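Tetraacyldisaccharide 4'-kinase (Aquifex aeolicus, PDB 4EHY) probably transfers the gamma-phosphate of ATP to the 4'-position of a tetraacyldisaccharide 1-phosphate, yielding lipid IVA in lipid A biosynthesis. Local coordinates at residues V67-R72 with K106-V111; V184-E189 with F202-E207; C209-S214 with N290-N295; E226-A231 with G249-E254. All blocks are in the same frame, centred on the assembly; numbering follows the deposited sequence.

Contact 1 of 4, residues V67-R72 with K106-V111; sequences VCILSR and KLLPHV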
loop_
_atom_site.group_PDB
_atom_site.type_symbol
_atom_site.label_atom_id
_atom_site.label_comp_id
_atom_site.label_asym_id
_atom_site.label_seq_id
_atom_site.Cartn_x
_atom_site.Cartn_y
_atom_site.Cartn_z
ATOM N N VAL A 67 4.371 -6.312 15.540
ATOM C CA VAL A 67 3.497 -6.081 14.397
ATOM C C VAL A 67 3.743 -7.110 13.301
ATOM O O VAL A 67 4.880 -7.409 12.956
ATOM C CB VAL A 67 3.695 -4.653 13.811
ATOM C CG1 VAL A 67 2.771 -4.418 12.586
ATOM C CG2 VAL A 67 3.425 -3.613 14.878
ATOM N N CYS A 68 2.668 -7.670 12.765
ATOM C CA CYS A 68 2.797 -8.508 11.588
ATOM C C CYS A 68 1.839 -8.009 10.507
ATOM O O CYS A 68 0.659 -7.742 10.763
ATOM C CB CYS A 68 2.509 -9.975 11.919
ATOM S SG CYS A 68 2.816 -11.099 10.527
ATOM N N ILE A 69 2.360 -7.867 9.298
ATOM C CA ILE A 69 1.530 -7.459 8.173
ATOM C C ILE A 69 1.157 -8.701 7.390
ATOM O O ILE A 69 2.010 -9.536 7.096
ATOM C CB ILE A 69 2.270 -6.484 7.259
ATOM C CG1 ILE A 69 2.558 -5.188 8.014
ATOM C CG2 ILE A 69 1.445 -6.213 5.980
ATOM C CD1 ILE A 69 3.587 -4.350 7.353
ATOM N N LEU A 70 -0.121 -8.824 7.070
ATOM C CA LEU A 70 -0.627 -9.970 6.326
ATOM C C LEU A 70 -0.981 -9.475 4.950
ATOM O O LEU A 70 -1.887 -8.647 4.820
ATOM C CB LEU A 70 -1.893 -10.529 6.991
ATOM C CG LEU A 70 -1.733 -11.188 8.354
ATOM C CD1 LEU A 70 -3.097 -11.744 8.811
ATOM C CD2 LEU A 70 -0.698 -12.317 8.290
ATOM N N SER A 71 -0.278 -9.975 3.931
ATOM C CA SER A 71 -0.486 -9.556 2.540
ATOM C C SER A 71 -0.901 -10.735 1.701
ATOM O O SER A 71 -0.650 -11.884 2.057
ATOM C CB SER A 71 0.814 -9.013 1.904
ATOM O OG SER A 71 1.294 -7.853 2.544
ATOM N N ARG A 72 -1.487 -10.449 0.547
ATOM C CA ARG A 72 -1.949 -11.502 -0.349
ATOM C C ARG A 72 -0.804 -12.076 -1.195
ATOM O O ARG A 72 -0.828 -13.252 -1.577
ATOM C CB ARG A 72 -3.071 -10.971 -1.244
ATOM C CG ARG A 72 -3.739 -12.020 -2.105
ATOM C CD ARG A 72 -4.784 -11.383 -3.004
ATOM N NE ARG A 72 -5.349 -12.342 -3.947
ATOM C CZ ARG A 72 -4.788 -12.666 -5.110
ATOM N NH1 ARG A 72 -3.640 -12.109 -5.472
ATOM N NH2 ARG A 72 -5.373 -13.551 -5.907
ATOM N N LYS A 106 11.219 -4.502 3.807
ATOM C CA LYS A 106 12.511 -3.831 3.728
ATOM C C LYS A 106 12.564 -2.491 4.476
ATOM O O LYS A 106 13.566 -2.159 5.108
ATOM C CB LYS A 106 12.919 -3.621 2.268
ATOM C CG LYS A 106 14.334 -3.066 2.133
ATOM C CD LYS A 106 14.895 -3.232 0.743
ATOM C CE LYS A 106 16.319 -2.679 0.663
ATOM N NZ LYS A 106 17.356 -3.694 1.052
ATOM N N LEU A 107 11.491 -1.720 4.396
ATOM C CA LEU A 107 11.483 -0.398 5.007
ATOM C C LEU A 107 11.049 -0.429 6.469
ATOM O O LEU A 107 11.056 0.604 7.143
ATOM C CB LEU A 107 10.595 0.558 4.203
ATOM C CG LEU A 107 11.066 0.832 2.764
ATOM C CD1 LEU A 107 10.169 1.861 2.090
ATOM C CD2 LEU A 107 12.520 1.286 2.746
ATOM N N LEU A 108 10.665 -1.606 6.953
ATOM C CA LEU A 108 10.145 -1.757 8.316
ATOM C C LEU A 108 10.942 -2.849 9.033
ATOM O O LEU A 108 10.457 -3.966 9.193
ATOM C CB LEU A 108 8.647 -2.122 8.297
ATOM C CG LEU A 108 7.631 -1.183 7.629
ATOM C CD1 LEU A 108 6.175 -1.764 7.643
ATOM C CD2 LEU A 108 7.666 0.220 8.256
ATOM N N PRO A 109 12.168 -2.524 9.473
ATOM C CA PRO A 109 13.100 -3.504 10.050
ATOM C C PRO A 109 12.598 -4.116 11.354
ATOM O O PRO A 109 13.213 -5.044 11.880
ATOM C CB PRO A 109 14.349 -2.664 10.337
ATOM C CG PRO A 109 13.815 -1.287 10.575
ATOM C CD PRO A 109 12.679 -1.145 9.589
ATOM N N HIS A 110 11.492 -3.595 11.869
ATOM C CA HIS A 110 10.985 -4.023 13.161
ATOM C C HIS A 110 9.725 -4.883 13.034
ATOM O O HIS A 110 9.206 -5.390 14.029
ATOM C CB HIS A 110 10.708 -2.799 14.037
ATOM C CG HIS A 110 9.871 -1.751 13.369
ATOM N ND1 HIS A 110 10.247 -1.129 12.195
ATOM C CD2 HIS A 110 8.674 -1.211 13.711
ATOM C CE1 HIS A 110 9.317 -0.257 11.845
ATOM N NE2 HIS A 110 8.355 -0.286 12.747
ATOM N N VAL A 111 9.252 -5.057 11.803
ATOM C CA VAL A 111 7.958 -5.683 11.551
ATOM C C VAL A 111 8.105 -7.047 10.876
ATOM O O VAL A 111 9.057 -7.275 10.143
ATOM C CB VAL A 111 7.091 -4.771 10.654
ATOM C CG1 VAL A 111 5.774 -5.428 10.327
ATOM C CG2 VAL A 111 6.862 -3.416 11.326
HETATM O O HOH W 1 6.954 -5.139 15.453
#
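Val67, Ile69, Leu108 and Val111 make a small apolar cluster between strand 67-71 and the turn that follows helix 99-107. Val111 contributes one methyl: CG1 lies 3.9 Å from Val67 CG1 and 3.8 Å from Ile69 CD1. In Val111 this branch stands anti to the backbone N (chi1 177°), which turns it toward the strand, where it also rests 3.4 Å from the carbonyl oxygen Val67 O. The delta methyl of Ile69 reaches onward to Leu108, CD1 to CD1 at 3.7 Å, and the two side chains cross at about a right angle. Polar links are fewer and use main-chain atoms. A water accepts from Val67 N at 2.8 Å and donates to His110 O at 2.7 Å, bridging the start of the strand to the turn. Within the turn, of type I from Leu108 to Val111, Val111 N bonds to Leu108 O at 3.1 Å. Helix 51-61 adds Val55 against Ile69 and Met56 and Ala59 against Leu108. The contact thus packs a helix-to-strand turn on strand 67-71 just where the chain enters strand 112-115, its parallel neighbour in the core of a P-loop NTPase fold.

Contact 2 of 4, residues V184-E189 with F202-E207; sequences VLTYQE and FKMFRE. With ADP (adenosine-5'-diphosphate), chain B.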
loop_
_atom_site.group_PDB
_atom_site.type_symbol
_atom_site.label_atom_id
_atom_site.label_comp_id
_atom_site.label_asym_id
_atom_site.label_seq_id
_atom_site.Cartn_x
_atom_site.Cartn_y
_atom_site.Cartn_z
ATOM N N VAL A 184 -9.628 7.332 5.337
ATOM C CA VAL A 184 -8.418 8.106 5.084
ATOM C C VAL A 184 -8.479 8.676 3.663
ATOM O O VAL A 184 -8.598 7.924 2.692
ATOM C CB VAL A 184 -7.159 7.250 5.319
ATOM C CG1 VAL A 184 -5.886 7.979 4.873
ATOM C CG2 VAL A 184 -7.073 6.883 6.788
ATOM N N LEU A 185 -8.438 10.007 3.555
ATOM C CA LEU A 185 -8.537 10.708 2.268
ATOM C C LEU A 185 -7.147 11.041 1.699
ATOM O O LEU A 185 -6.493 11.989 2.136
ATOM C CB LEU A 185 -9.351 11.989 2.429
ATOM C CG LEU A 185 -10.727 11.906 3.105
ATOM C CD1 LEU A 185 -11.518 13.172 2.826
ATOM C CD2 LEU A 185 -11.510 10.700 2.639
ATOM N N THR A 186 -6.720 10.277 0.703
ATOM C CA THR A 186 -5.320 10.278 0.275
ATOM C C THR A 186 -5.014 11.192 -0.906
ATOM O O THR A 186 -5.919 11.726 -1.540
ATOM C CB THR A 186 -4.864 8.848 -0.090
ATOM O OG1 THR A 186 -5.616 8.393 -1.218
ATOM C CG2 THR A 186 -5.118 7.905 1.070
ATOM N N TYR A 187 -3.720 11.344 -1.190
ATOM C CA TYR A 187 -3.211 12.231 -2.237
ATOM C C TYR A 187 -3.620 13.683 -2.059
ATOM O O TYR A 187 -3.816 14.395 -3.044
ATOM C CB TYR A 187 -3.640 11.759 -3.628
ATOM C CG TYR A 187 -3.169 10.373 -4.008
ATOM C CD1 TYR A 187 -3.795 9.678 -5.027
ATOM C CD2 TYR A 187 -2.115 9.758 -3.349
ATOM C CE1 TYR A 187 -3.393 8.418 -5.387
ATOM C CE2 TYR A 187 -1.700 8.477 -3.701
ATOM C CZ TYR A 187 -2.347 7.818 -4.729
ATOM O OH TYR A 187 -1.970 6.556 -5.116
ATOM N N GLN A 188 -3.755 14.142 -0.821
ATOM C CA GLN A 188 -4.134 15.542 -0.628
ATOM C C GLN A 188 -3.091 16.476 -1.241
ATOM O O GLN A 188 -3.424 17.539 -1.753
ATOM C CB GLN A 188 -4.348 15.867 0.852
ATOM C CG GLN A 188 -5.474 15.079 1.503
ATOM C CD GLN A 188 -6.841 15.485 0.983
ATOM O OE1 GLN A 188 -7.031 16.606 0.514
ATOM N NE2 GLN A 188 -7.802 14.571 1.067
ATOM N N GLU A 189 -1.824 16.071 -1.210
ATOM C CA GLU A 189 -0.757 16.943 -1.699
ATOM C C GLU A 189 -0.773 17.100 -3.218
ATOM O O GLU A 189 -0.061 17.929 -3.760
ATOM C CB GLU A 189 0.618 16.439 -1.256
ATOM C CG GLU A 189 1.133 15.279 -2.075
ATOM C CD GLU A 189 0.382 13.969 -1.807
ATOM O OE1 GLU A 189 -0.333 13.870 -0.786
ATOM O OE2 GLU A 189 0.519 13.039 -2.621
ATOM N N PHE A 202 -9.705 11.247 8.069
ATOM C CA PHE A 202 -8.361 11.792 8.200
ATOM C C PHE A 202 -7.752 12.068 6.825
ATOM O O PHE A 202 -7.720 11.192 5.971
ATOM C CB PHE A 202 -7.484 10.798 8.987
ATOM C CG PHE A 202 -8.099 10.380 10.288
ATOM C CD1 PHE A 202 -8.988 9.316 10.338
ATOM C CD2 PHE A 202 -7.839 11.088 11.452
ATOM C CE1 PHE A 202 -9.590 8.949 11.529
ATOM C CE2 PHE A 202 -8.428 10.717 12.657
ATOM C CZ PHE A 202 -9.316 9.648 12.692
ATOM N N LYS A 203 -7.272 13.287 6.610
ATOM C CA LYS A 203 -6.551 13.614 5.375
ATOM C C LYS A 203 -5.110 13.109 5.422
ATOM O O LYS A 203 -4.401 13.297 6.409
ATOM C CB LYS A 203 -6.545 15.123 5.122
ATOM C CG LYS A 203 -7.903 15.725 4.773
ATOM C CD LYS A 203 -7.711 17.163 4.305
ATOM C CE LYS A 203 -9.013 17.806 3.838
ATOM N NZ LYS A 203 -8.741 19.213 3.462
ATOM N N MET A 204 -4.675 12.473 4.345
ATOM C CA MET A 204 -3.317 11.949 4.271
ATOM C C MET A 204 -2.507 12.739 3.255
ATOM O O MET A 204 -2.927 12.906 2.110
ATOM C CB MET A 204 -3.340 10.472 3.871
ATOM C CG MET A 204 -1.977 9.859 3.608
ATOM S SD MET A 204 -2.114 8.089 3.254
ATOM C CE MET A 204 -0.684 7.812 2.206
ATOM N N PHE A 205 -1.340 13.212 3.678
ATOM C CA PHE A 205 -0.450 13.954 2.793
ATOM C C PHE A 205 0.852 13.188 2.636
ATOM O O PHE A 205 1.288 12.494 3.550
ATOM C CB PHE A 205 -0.168 15.357 3.360
ATOM C CG PHE A 205 -1.380 16.261 3.426
ATOM C CD1 PHE A 205 -1.618 17.202 2.429
ATOM C CD2 PHE A 205 -2.253 16.202 4.507
ATOM C CE1 PHE A 205 -2.720 18.056 2.499
ATOM C CE2 PHE A 205 -3.357 17.048 4.585
ATOM C CZ PHE A 205 -3.592 17.976 3.579
ATOM N N ARG A 206 1.467 13.284 1.467
ATOM C CA ARG A 206 2.812 12.743 1.299
ATOM C C ARG A 206 3.786 13.917 1.204
ATOM O O ARG A 206 3.635 14.797 0.342
ATOM C CB ARG A 206 2.893 11.837 0.068
ATOM C CG ARG A 206 2.224 10.467 0.264
ATOM C CD ARG A 206 2.181 9.654 -1.036
ATOM N NE ARG A 206 1.671 10.463 -2.134
ATOM C CZ ARG A 206 1.553 10.048 -3.386
ATOM N NH1 ARG A 206 1.917 8.819 -3.712
ATOM N NH2 ARG A 206 1.096 10.879 -4.317
ATOM N N GLU A 207 4.740 13.964 2.132
ATOM C CA GLU A 207 5.753 15.023 2.144
ATOM C C GLU A 207 7.012 14.535 1.427
ATOM O O GLU A 207 7.780 13.729 1.967
ATOM C CB GLU A 207 6.095 15.452 3.574
ATOM C CG GLU A 207 7.123 16.594 3.645
ATOM C CD GLU A 207 7.708 16.776 5.028
ATOM O OE1 GLU A 207 6.950 16.704 6.014
ATOM O OE2 GLU A 207 8.933 16.990 5.133
HETATM P PB ADP B . -0.784 1.062 -3.529
HETATM O O1B ADP B . -0.620 -0.288 -4.182
HETATM O O2B ADP B . -2.224 1.478 -3.326
HETATM O O3B ADP B . 0.021 1.184 -2.252
HETATM P PA ADP B . 1.057 2.169 -5.549
HETATM O O1A ADP B . 1.202 3.645 -5.797
HETATM O O2A ADP B . 0.984 1.210 -6.704
HETATM O O3A ADP B . -0.260 2.138 -4.599
HETATM O "O5'" ADP B . 2.289 1.693 -4.649
HETATM C "C5'" ADP B . 2.654 2.423 -3.490
HETATM C "C4'" ADP B . 4.176 2.509 -3.493
HETATM O "O4'" ADP B . 4.640 3.018 -4.768
HETATM C "C3'" ADP B . 4.613 3.513 -2.454
HETATM O "O3'" ADP B . 4.873 2.850 -1.220
HETATM C "C2'" ADP B . 5.858 4.121 -3.056
HETATM O "O2'" ADP B . 6.964 3.259 -2.774
HETATM C "C1'" ADP B . 5.607 4.055 -4.549
HETATM N N9 ADP B . 5.017 5.342 -4.998
HETATM C C8 ADP B . 3.780 5.507 -5.506
HETATM N N7 ADP B . 3.551 6.803 -5.846
HETATM C C5 ADP B . 4.671 7.493 -5.559
HETATM C C6 ADP B . 5.104 8.907 -5.672
HETATM N N6 ADP B . 4.275 9.880 -6.168
HETATM N N1 ADP B . 6.357 9.190 -5.259
HETATM C C2 ADP B . 7.190 8.254 -4.766
HETATM N N3 ADP B . 6.861 6.958 -4.631
HETATM C C4 ADP B . 5.634 6.525 -5.011
HETATM O O HOH W 2 -1.292 11.406 0.248
#
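Val184 and Leu185 pair in parallel with Phe202 and Lys203, the short strand axes 4.5 Å apart, and Leu185 N bonds to Phe202 O and Met204 N to Leu185 O. This is a parallel strand pair of the P-loop kinase core, with Val184 and Met204 both packing on Phe54 of helix 51-61. Leu185 O takes a second donor, Gln188 NE2, from the opposite face of its carbonyl plane, while Gln188 OE1 accepts from Phe193 N. Glu189 folds back to Arg206 by a bend at chi2 (-72°): OE1 receives Arg206 N at 2.9 Å, and OE2 receives both NE at 2.9 Å and NH2 at 2.8 Å, the last two in the guanidinium plane as a salt bridge. With an alanine in place of this glutamate, the guanidinium would probably lose its counter-charge and Arg206 N its acceptor, leaving Gln240 to hold NH2. The CD2-CE2 side of Tyr187 overlies one guanidinium face near its rim, the planes 33° apart. Arg206 NH1 comes to 3.4 Å from N7 of ADP.

Contact 3 of 4, residues C209-S214 with N290-N295; sequences CCLLNS and NVFALN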
loop_
_atom_site.group_PDB
_atom_site.type_symbol
_atom_site.label_atom_id
_atom_site.label_comp_id
_atom_site.label_asym_id
_atom_site.label_seq_id
_atom_site.Cartn_x
_atom_site.Cartn_y
_atom_site.Cartn_z
ATOM N N CYS A 209 10.408 14.688 0.600
ATOM C CA CYS A 209 11.474 15.376 1.309
ATOM C C CYS A 209 12.855 14.826 0.960
ATOM O O CYS A 209 13.866 15.468 1.214
ATOM C CB CYS A 209 11.264 15.172 2.810
ATOM S SG CYS A 209 11.355 13.407 3.288
ATOM N N CYS A 210 12.903 13.623 0.400
ATOM C CA CYS A 210 14.154 12.892 0.402
ATOM C C CYS A 210 14.419 12.149 -0.893
ATOM O O CYS A 210 13.530 11.959 -1.726
ATOM C CB CYS A 210 14.167 11.925 1.588
ATOM S SG CYS A 210 13.184 12.526 2.999
ATOM N N LEU A 211 15.665 11.730 -1.048
ATOM C CA LEU A 211 16.110 11.044 -2.241
ATOM C C LEU A 211 16.968 9.871 -1.799
ATOM O O LEU A 211 17.814 10.012 -0.902
ATOM C CB LEU A 211 16.919 11.999 -3.111
ATOM C CG LEU A 211 17.219 11.555 -4.540
ATOM C CD1 LEU A 211 15.932 11.397 -5.342
ATOM C CD2 LEU A 211 18.131 12.562 -5.192
ATOM N N LEU A 212 16.751 8.714 -2.416
ATOM C CA LEU A 212 17.500 7.513 -2.058
ATOM C C LEU A 212 18.361 7.051 -3.212
ATOM O O LEU A 212 17.909 7.046 -4.363
ATOM C CB LEU A 212 16.552 6.365 -1.665
ATOM C CG LEU A 212 15.636 6.633 -0.463
ATOM C CD1 LEU A 212 14.534 5.580 -0.353
ATOM C CD2 LEU A 212 16.456 6.702 0.824
ATOM N N ASN A 213 19.593 6.643 -2.911
ATOM C CA ASN A 213 20.378 5.931 -3.911
ATOM C C ASN A 213 19.935 4.472 -3.946
ATOM O O ASN A 213 19.084 4.052 -3.161
ATOM C CB ASN A 213 21.886 6.071 -3.680
ATOM C CG ASN A 213 22.363 5.337 -2.445
ATOM O OD1 ASN A 213 21.699 4.418 -1.961
ATOM N ND2 ASN A 213 23.537 5.721 -1.939
ATOM N N SER A 214 20.491 3.706 -4.871
ATOM C CA SER A 214 19.978 2.379 -5.150
ATOM C C SER A 214 20.381 1.387 -4.065
ATOM O O SER A 214 19.968 0.234 -4.102
ATOM C CB SER A 214 20.475 1.900 -6.516
ATOM O OG SER A 214 21.900 1.874 -6.556
ATOM N N ASN A 290 23.266 4.650 -11.121
ATOM C CA ASN A 290 22.732 5.976 -11.492
ATOM C C ASN A 290 21.215 6.042 -11.370
ATOM O O ASN A 290 20.560 6.839 -12.042
ATOM C CB ASN A 290 23.135 6.355 -12.915
ATOM C CG ASN A 290 23.005 5.186 -13.882
ATOM O OD1 ASN A 290 22.506 4.106 -13.509
ATOM N ND2 ASN A 290 23.458 5.387 -15.129
ATOM N N VAL A 291 20.665 5.197 -10.510
ATOM C CA VAL A 291 19.218 5.126 -10.338
ATOM C C VAL A 291 18.847 5.520 -8.928
ATOM O O VAL A 291 19.333 4.932 -7.962
ATOM C CB VAL A 291 18.715 3.716 -10.628
ATOM C CG1 VAL A 291 17.220 3.608 -10.348
ATOM C CG2 VAL A 291 19.014 3.366 -12.076
ATOM N N PHE A 292 17.978 6.518 -8.819
ATOM C CA PHE A 292 17.573 7.075 -7.542
ATOM C C PHE A 292 16.055 6.988 -7.372
ATOM O O PHE A 292 15.320 6.877 -8.355
ATOM C CB PHE A 292 18.042 8.537 -7.469
ATOM C CG PHE A 292 19.534 8.684 -7.525
ATOM C CD1 PHE A 292 20.204 8.663 -8.748
ATOM C CD2 PHE A 292 20.273 8.809 -6.361
ATOM C CE1 PHE A 292 21.588 8.783 -8.815
ATOM C CE2 PHE A 292 21.667 8.926 -6.412
ATOM C CZ PHE A 292 22.322 8.911 -7.644
ATOM N N ALA A 293 15.590 7.034 -6.127
ATOM C CA ALA A 293 14.160 7.098 -5.864
ATOM C C ALA A 293 13.775 8.323 -5.059
ATOM O O ALA A 293 14.475 8.718 -4.117
ATOM C CB ALA A 293 13.647 5.800 -5.156
ATOM N N LEU A 294 12.646 8.916 -5.438
ATOM C CA LEU A 294 12.035 9.974 -4.644
ATOM C C LEU A 294 11.363 9.317 -3.449
ATOM O O LEU A 294 10.603 8.354 -3.600
ATOM C CB LEU A 294 10.995 10.728 -5.465
ATOM C CG LEU A 294 10.293 11.906 -4.786
ATOM C CD1 LEU A 294 11.298 13.020 -4.479
ATOM C CD2 LEU A 294 9.176 12.438 -5.672
ATOM N N ASN A 295 11.650 9.824 -2.258
ATOM C CA ASN A 295 11.094 9.260 -1.044
ATOM C C ASN A 295 10.295 10.352 -0.343
ATOM O O ASN A 295 10.441 11.518 -0.674
ATOM C CB ASN A 295 12.206 8.705 -0.153
ATOM C CG ASN A 295 11.701 7.686 0.853
ATOM O OD1 ASN A 295 10.607 7.132 0.706
ATOM N ND2 ASN A 295 12.502 7.433 1.881
HETATM O O HOH W 3 21.804 5.139 -7.117
#
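Cys209 opens the contact with a weak, long bond from its N to Asn295 O, an oxygen that also takes a weak bond from Cys210 N. The two cysteines are joined by a vicinal disulfide, SG to SG 2.0 Å. Cys210 O then accepts Asn295 N at 2.9 Å, the firmer half of an antiparallel hydrogen-bonded pair. Leu211, opposite Leu294 in a non-hydrogen-bonded pair, has CG anti to its own N (chi1 -167°), which brings CD1 within 3.3 Å of Ala293 O; the same methyl lies beside Phe292 CB. Leu212 and Ala293 exchange two bonds: Leu212 N to Ala293 O at 2.8 Å and Ala293 N to Leu212 O at 2.9 Å. On the other face of the sheet from Leu211, Leu212 CD1 touches the amide of Asn295, 3.5 Å from ND2. Asn213 sets its CA 3.8 Å from Phe292 CD2, while its amide nitrogen turns away to Glu217. At Ser214 a water takes over from direct pairing, accepting from Ser214 N and donating to Val291 O at 2.6 Å. The chemistry implies an antiparallel pairing of strands distant in sequence that is firm at Leu212 and Ala293, slackens toward the disulfide and is hydrated at its other end.

Contact 4 of 4, residues E226-A231 with G249-E254; sequences EREVIA and GIKVKE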
loop_
_atom_site.group_PDB
_atom_site.type_symbol
_atom_site.label_atom_id
_atom_site.label_comp_id
_atom_site.label_asym_id
_atom_site.label_seq_id
_atom_site.Cartn_x
_atom_site.Cartn_y
_atom_site.Cartn_z
ATOM N N GLU A 226 20.287 21.238 -12.279
ATOM C CA GLU A 226 20.815 21.610 -13.575
ATOM C C GLU A 226 21.154 20.323 -14.303
ATOM O O GLU A 226 22.031 20.291 -15.165
ATOM C CB GLU A 226 22.086 22.441 -13.408
ATOM C CG GLU A 226 22.490 23.196 -14.652
ATOM C CD GLU A 226 23.436 24.331 -14.347
ATOM O OE1 GLU A 226 23.681 24.586 -13.150
ATOM O OE2 GLU A 226 23.929 24.970 -15.300
ATOM N N ARG A 227 20.422 19.268 -13.957
ATOM C CA ARG A 227 20.498 17.988 -14.650
ATOM C C ARG A 227 19.072 17.505 -14.882
ATOM O O ARG A 227 18.253 17.522 -13.967
ATOM C CB ARG A 227 21.271 16.936 -13.853
ATOM C CG ARG A 227 22.673 17.359 -13.447
ATOM C CD ARG A 227 23.670 16.237 -13.679
ATOM N NE ARG A 227 23.313 15.431 -14.840
ATOM C CZ ARG A 227 23.914 14.296 -15.176
ATOM N NH1 ARG A 227 24.909 13.826 -14.436
ATOM N NH2 ARG A 227 23.520 13.629 -16.250
ATOM N N GLU A 228 18.776 17.082 -16.105
ATOM C CA GLU A 228 17.462 16.535 -16.427
ATOM C C GLU A 228 17.503 15.021 -16.302
ATOM O O GLU A 228 18.422 14.370 -16.808
ATOM C CB GLU A 228 17.051 16.918 -17.847
ATOM C CG GLU A 228 17.001 18.416 -18.097
ATOM C CD GLU A 228 16.815 18.754 -19.566
ATOM O OE1 GLU A 228 15.933 19.584 -19.884
ATOM O OE2 GLU A 228 17.557 18.193 -20.403
ATOM N N VAL A 229 16.504 14.462 -15.631
ATOM C CA VAL A 229 16.461 13.031 -15.391
ATOM C C VAL A 229 15.550 12.305 -16.369
ATOM O O VAL A 229 14.656 12.894 -16.968
ATOM C CB VAL A 229 15.966 12.719 -13.962
ATOM C CG1 VAL A 229 16.910 13.323 -12.928
ATOM C CG2 VAL A 229 14.540 13.242 -13.763
ATOM N N ILE A 230 15.804 11.014 -16.529
ATOM C CA ILE A 230 14.834 10.105 -17.108
ATOM C C ILE A 230 14.071 9.470 -15.952
ATOM O O ILE A 230 14.661 8.777 -15.123
ATOM C CB ILE A 230 15.518 9.007 -17.927
ATOM C CG1 ILE A 230 16.324 9.639 -19.080
ATOM C CG2 ILE A 230 14.478 8.008 -18.416
ATOM C CD1 ILE A 230 17.101 8.649 -19.928
ATOM N N ALA A 231 12.768 9.736 -15.885
ATOM C CA ALA A 231 11.926 9.207 -14.817
ATOM C C ALA A 231 11.100 8.042 -15.325
ATOM O O ALA A 231 10.763 7.981 -16.508
ATOM C CB ALA A 231 11.021 10.290 -14.258
ATOM N N GLY A 249 9.102 20.591 -9.500
ATOM C CA GLY A 249 10.004 21.351 -10.354
ATOM C C GLY A 249 11.232 20.544 -10.745
ATOM O O GLY A 249 12.252 21.102 -11.131
ATOM N N ILE A 250 11.144 19.221 -10.631
ATOM C CA ILE A 250 12.218 18.353 -11.105
ATOM C C ILE A 250 12.207 18.309 -12.629
ATOM O O ILE A 250 11.160 18.092 -13.244
ATOM C CB ILE A 250 12.077 16.923 -10.555
ATOM C CG1 ILE A 250 12.210 16.928 -9.033
ATOM C CG2 ILE A 250 13.122 16.004 -11.182
ATOM C CD1 ILE A 250 12.010 15.574 -8.407
ATOM N N LYS A 251 13.372 18.522 -13.237
ATOM C CA LYS A 251 13.482 18.515 -14.693
ATOM C C LYS A 251 13.480 17.093 -15.225
ATOM O O LYS A 251 14.394 16.317 -14.952
ATOM C CB LYS A 251 14.745 19.247 -15.152
ATOM C CG LYS A 251 14.724 20.746 -14.892
ATOM C CD LYS A 251 16.020 21.417 -15.360
ATOM C CE LYS A 251 15.922 22.941 -15.269
ATOM N NZ LYS A 251 17.173 23.632 -15.700
ATOM N N VAL A 252 12.448 16.754 -15.986
ATOM C CA VAL A 252 12.290 15.396 -16.483
ATOM C C VAL A 252 12.344 15.392 -17.999
ATOM O O VAL A 252 11.400 15.824 -18.659
ATOM C CB VAL A 252 10.958 14.775 -16.006
ATOM C CG1 VAL A 252 10.724 13.417 -16.665
ATOM C CG2 VAL A 252 10.948 14.635 -14.489
ATOM N N LYS A 253 13.452 14.911 -18.551
ATOM C CA LYS A 253 13.624 14.898 -20.000
ATOM C C LYS A 253 12.789 13.797 -20.659
ATOM O O LYS A 253 12.359 13.935 -21.796
ATOM C CB LYS A 253 15.106 14.772 -20.393
ATOM C CG LYS A 253 15.719 13.412 -20.101
ATOM C CD LYS A 253 16.901 13.113 -21.025
ATOM C CE LYS A 253 18.194 13.688 -20.485
ATOM N NZ LYS A 253 19.376 13.278 -21.300
ATOM N N GLU A 254 12.542 12.710 -19.940
ATOM C CA GLU A 254 11.760 11.613 -20.502
ATOM C C GLU A 254 11.048 10.846 -19.408
ATOM O O GLU A 254 11.530 10.795 -18.278
ATOM C CB GLU A 254 12.663 10.668 -21.286
ATOM C CG GLU A 254 11.961 9.425 -21.803
ATOM C CD GLU A 254 12.916 8.484 -22.512
ATOM O OE1 GLU A 254 12.484 7.386 -22.931
ATOM O OE2 GLU A 254 14.105 8.850 -22.646
#
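Val229 and Val252 form the tightly packed half of this contact, a parallel bridge between strands 229-234 and 252-258 of a beta-alpha-beta unit. Val229 CG2 lies 3.9 Å from Val252 CG2 and 4.0 Å from Ile250 CG2, and Ala231 CB meets Val252 CG1; Leu245 of helix 238-248 packs on Ala231, Ile250 and Val252. With CG1 of Val229 anti to the carbonyl carbon (chi1 -61°), CG2 is left to face the partner strand. Three backbone bonds hold the edges together: Val229 N to Lys251 O at 2.9 Å, Lys253 N to Val229 O at 2.8 Å and Ala231 N to Glu254 O at 2.9 Å. Between the last two the register slips by one residue, a beta bulge. The face carrying Ile230 is looser, its rim made by the exposed Glu228, Lys251 and Lys253. There Ile230 CG1 lies 4.0 Å from Lys253 CG, and its CD1 runs beside Glu254 toward OE2; a serine in place of this isoleucine would probably leave the Lys253 stem short of apolar support. Glu228 CG rests 3.8 Å from Lys251 CB, yet their charged groups stay apart, and Lys253 NZ pairs instead with Glu273. The chemistry implies cohesion from backbone bonds and the valine side, with the charged rim contributing mainly its methylene groups.

How the contacts relate
Along the chain, contact 1 closes first, contact 2 follows, and contact 3 begins directly after it on the same strand, 201-212; contact 4 is nested inside the loop that contact 3 closes. Strand 201-212 thus carries two of the pairings, that with strand 182-186 near its start and that of contact 3 with strand 291-300 near its end, with the centres of contacts 2 and 3 about 21 Å apart. Contact 4, about 13 Å from contact 3 between centres, joins it through strand 275-277, which neighbours both 229-234 and 291-300. Contacts 1 and 4 lie farthest apart, about 33 Å between centres. ADP lies close to both contacts 2 and 3, near Arg206 and Leu294.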